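Local coordinates for carboxynorspermidine decarboxylase (Campylobacter jejuni subsp. jejuni 81116, PDB 3N29), which probably catalyses the pyridoxal-phosphate-dependent decarboxylation of carboxynorspermidine to norspermidine, at residues 99-107 against 125-133. Sequence-based numbering, arbitrary orientation.
Sequences GLWEAKFAK and EIGEIASLS
Glu125 OE1 is gripped by two partners: a water 2.6 Å away donates to OE1, and Arg390 of the second subunit forms a salt bridge with the same oxygen. That water also accepts from Leu100 N at 2.8 Å, in the first turn of helix 100-109, and so ties it to helix 123-132. The direct polar link is Lys104 NZ to Glu128 OE1, 3.1 Å long, a salt bridge and hydrogen bond on the syn side of the carboxylate, 21° out of its plane. Bends at chi3 and chi4 turn the end of the lysine chain so that NZ meets OE1, and CD also lies beside that oxygen, while a second water donates to Glu128 OE2 at 2.6 Å. The extended glutamate chain crosses Leu100 at about a right angle, with the leucine's CD1 resting 3.6 Å from Glu128 CD.

Further toward the C-terminal ends of the segments, Leu132 splits its two methyls: CD1 meets Ala103 CB at 3.9 Å, and CD2 lies 3.6 Å from Lys107 CG. The small alanine faces the neighbouring helix; the axes of 100-107 and 125-132 approach to 9.8 Å at 31°, the near-parallel packing of successive outer helices in a β/α-barrel. Lys104 additionally makes a cation-pi contact with Tyr411 of the second subunit. One acid and one base of this helix pair thus also belong to the dimer interface.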
loop_
_atom_site.group_PDB
_atom_site.type_symbol
_atom_site.label_atom_id
_atom_site.label_comp_id
_atom_site.label_asym_id
_atom_site.label_seq_id
_atom_site.Cartn_x
_atom_site.Cartn_y
_atom_site.Cartn_z
ATOM N N GLY A 99 -3.596 7.466 -17.182
ATOM C CA GLY A 99 -2.267 7.335 -17.758
ATOM C C GLY A 99 -2.196 6.141 -18.638
ATOM O O GLY A 99 -3.266 5.561 -18.957
ATOM N N LEU A 100 -0.957 5.752 -18.968
ATOM C CA LEU A 100 -0.672 4.733 -19.997
ATOM C C LEU A 100 -1.168 3.371 -19.557
ATOM O O LEU A 100 -1.858 2.691 -20.309
ATOM C CB LEU A 100 0.827 4.649 -20.261
ATOM C CG LEU A 100 1.355 3.628 -21.278
ATOM C CD1 LEU A 100 0.722 3.775 -22.689
ATOM C CD2 LEU A 100 2.938 3.704 -21.337
ATOM N N TRP A 101 -0.815 2.977 -18.316
ATOM C CA TRP A 101 -1.126 1.650 -17.878
ATOM C C TRP A 101 -2.652 1.451 -17.757
ATOM O O TRP A 101 -3.163 0.381 -18.170
ATOM C CB TRP A 101 -0.379 1.291 -16.585
ATOM C CG TRP A 101 1.074 1.012 -16.762
ATOM C CD1 TRP A 101 1.810 1.109 -17.909
ATOM C CD2 TRP A 101 1.993 0.587 -15.746
ATOM N NE1 TRP A 101 3.113 0.791 -17.663
ATOM C CE2 TRP A 101 3.250 0.483 -16.341
ATOM C CE3 TRP A 101 1.873 0.342 -14.388
ATOM C CZ2 TRP A 101 4.385 0.083 -15.643
ATOM C CZ3 TRP A 101 2.956 -0.076 -13.710
ATOM C CH2 TRP A 101 4.214 -0.219 -14.335
ATOM N N GLU A 102 -3.399 2.433 -17.242
ATOM C CA GLU A 102 -4.834 2.284 -17.161
ATOM C C GLU A 102 -5.461 2.281 -18.572
ATOM O O GLU A 102 -6.362 1.508 -18.807
ATOM C CB GLU A 102 -5.513 3.340 -16.281
ATOM C CG GLU A 102 -5.414 3.036 -14.798
ATOM C CD GLU A 102 -6.156 3.969 -13.882
ATOM O OE1 GLU A 102 -6.706 4.979 -14.358
ATOM O OE2 GLU A 102 -6.168 3.721 -12.636
ATOM N N ALA A 103 -4.952 3.117 -19.482
ATOM C CA ALA A 103 -5.461 3.175 -20.884
ATOM C C ALA A 103 -5.236 1.833 -21.553
ATOM O O ALA A 103 -6.144 1.294 -22.221
ATOM C CB ALA A 103 -4.808 4.310 -21.653
ATOM N N LYS A 104 -4.035 1.279 -21.430
ATOM C CA LYS A 104 -3.792 -0.099 -21.986
ATOM C C LYS A 104 -4.699 -1.161 -21.401
ATOM O O LYS A 104 -5.130 -2.056 -22.124
ATOM C CB LYS A 104 -2.338 -0.544 -21.813
ATOM C CG LYS A 104 -1.358 0.260 -22.708
ATOM C CD LYS A 104 0.085 0.122 -22.284
ATOM C CE LYS A 104 0.602 -1.273 -22.402
ATOM N NZ LYS A 104 0.794 -1.587 -23.776
ATOM N N PHE A 105 -4.986 -1.096 -20.105
ATOM C CA PHE A 105 -5.906 -2.043 -19.435
ATOM C C PHE A 105 -7.347 -1.909 -19.987
ATOM O O PHE A 105 -8.021 -2.906 -20.344
ATOM C CB PHE A 105 -5.879 -1.739 -17.937
ATOM C CG PHE A 105 -6.581 -2.709 -17.106
ATOM C CD1 PHE A 105 -5.936 -3.824 -16.650
ATOM C CD2 PHE A 105 -7.919 -2.515 -16.794
ATOM C CE1 PHE A 105 -6.601 -4.738 -15.821
ATOM C CE2 PHE A 105 -8.631 -3.423 -16.023
ATOM C CZ PHE A 105 -7.943 -4.565 -15.519
ATOM N N ALA A 106 -7.809 -0.670 -20.077
ATOM C CA ALA A 106 -9.078 -0.342 -20.725
ATOM C C ALA A 106 -9.149 -0.900 -22.139
ATOM O O ALA A 106 -10.112 -1.618 -22.490
ATOM C CB ALA A 106 -9.257 1.216 -20.752
ATOM N N LYS A 107 -8.098 -0.677 -22.932
ATOM C CA LYS A 107 -8.031 -1.239 -24.283
ATOM C C LYS A 107 -8.110 -2.770 -24.275
ATOM O O LYS A 107 -8.870 -3.370 -25.055
ATOM C CB LYS A 107 -6.767 -0.754 -25.012
ATOM C CG LYS A 107 -6.517 -1.326 -26.386
ATOM C CD LYS A 107 -7.650 -0.892 -27.379
ATOM C CE LYS A 107 -7.426 -1.519 -28.784
ATOM N NZ LYS A 107 -8.490 -1.182 -29.732
ATOM N N GLU A 125 5.351 8.706 -23.235
ATOM C CA GLU A 125 4.122 7.916 -23.159
ATOM C C GLU A 125 2.987 8.526 -23.961
ATOM O O GLU A 125 2.001 7.816 -24.232
ATOM C CB GLU A 125 3.667 7.677 -21.675
ATOM C CG GLU A 125 3.711 8.920 -20.832
ATOM C CD GLU A 125 3.038 8.801 -19.485
ATOM O OE1 GLU A 125 3.089 7.645 -18.878
ATOM O OE2 GLU A 125 2.454 9.902 -19.135
ATOM N N ILE A 126 3.114 9.825 -24.286
ATOM C CA ILE A 126 2.043 10.584 -24.932
ATOM C C ILE A 126 1.632 9.966 -26.261
ATOM O O ILE A 126 0.461 9.966 -26.610
ATOM C CB ILE A 126 2.382 12.098 -25.121
ATOM C CG1 ILE A 126 1.093 12.842 -25.499
ATOM C CG2 ILE A 126 3.508 12.346 -26.156
ATOM C CD1 ILE A 126 0.042 12.760 -24.342
ATOM N N GLY A 127 2.598 9.406 -26.979
ATOM C CA GLY A 127 2.334 8.751 -28.270
ATOM C C GLY A 127 1.361 7.602 -28.152
ATOM O O GLY A 127 0.372 7.522 -28.896
ATOM N N GLU A 128 1.645 6.698 -27.220
ATOM C CA GLU A 128 0.808 5.536 -27.096
ATOM C C GLU A 128 -0.569 5.954 -26.461
ATOM O O GLU A 128 -1.617 5.451 -26.882
ATOM C CB GLU A 128 1.533 4.430 -26.306
ATOM C CG GLU A 128 0.767 3.133 -26.352
ATOM C CD GLU A 128 1.476 1.976 -25.697
ATOM O OE1 GLU A 128 0.870 0.887 -25.669
ATOM O OE2 GLU A 128 2.627 2.144 -25.226
ATOM N N ILE A 129 -0.560 6.921 -25.524
ATOM C CA ILE A 129 -1.809 7.418 -24.919
ATOM C C ILE A 129 -2.713 8.043 -25.984
ATOM O O ILE A 129 -3.937 7.777 -26.042
ATOM C CB ILE A 129 -1.540 8.447 -23.770
ATOM C CG1 ILE A 129 -0.887 7.760 -22.557
ATOM C CG2 ILE A 129 -2.861 9.184 -23.343
ATOM C CD1 ILE A 129 -0.234 8.770 -21.506
ATOM N N ALA A 130 -2.107 8.825 -26.868
ATOM C CA ALA A 130 -2.827 9.378 -28.004
ATOM C C ALA A 130 -3.429 8.304 -28.916
ATOM O O ALA A 130 -4.497 8.509 -29.425
ATOM C CB ALA A 130 -1.906 10.281 -28.872
ATOM N N SER A 131 -2.726 7.210 -29.180
ATOM C CA SER A 131 -3.272 6.214 -30.131
ATOM C C SER A 131 -4.442 5.467 -29.477
ATOM O O SER A 131 -5.319 4.991 -30.151
ATOM C CB SER A 131 -2.214 5.197 -30.607
ATOM O OG SER A 131 -1.695 4.553 -29.447
ATOM N N LEU A 132 -4.499 5.420 -28.157
ATOM C CA LEU A 132 -5.538 4.669 -27.487
ATOM C C LEU A 132 -6.776 5.508 -27.112
ATOM O O LEU A 132 -7.884 4.978 -27.072
ATOM C CB LEU A 132 -4.991 4.051 -26.215
ATOM C CG LEU A 132 -3.959 2.905 -26.358
ATOM C CD1 LEU A 132 -3.458 2.676 -24.975
ATOM C CD2 LEU A 132 -4.495 1.605 -27.069
ATOM N N SER A 133 -6.597 6.790 -26.794
ATOM C CA SER A 133 -7.647 7.574 -26.127
ATOM C C SER A 133 -8.604 8.268 -27.046
ATOM O O SER A 133 -8.193 8.799 -28.065
ATOM C CB SER A 133 -6.984 8.628 -25.238
ATOM O OG SER A 133 -6.097 7.973 -24.360
HETATM O O HOH W 1 1.050 6.992 -17.369
HETATM O O HOH W 2 3.604 0.249 -23.785
#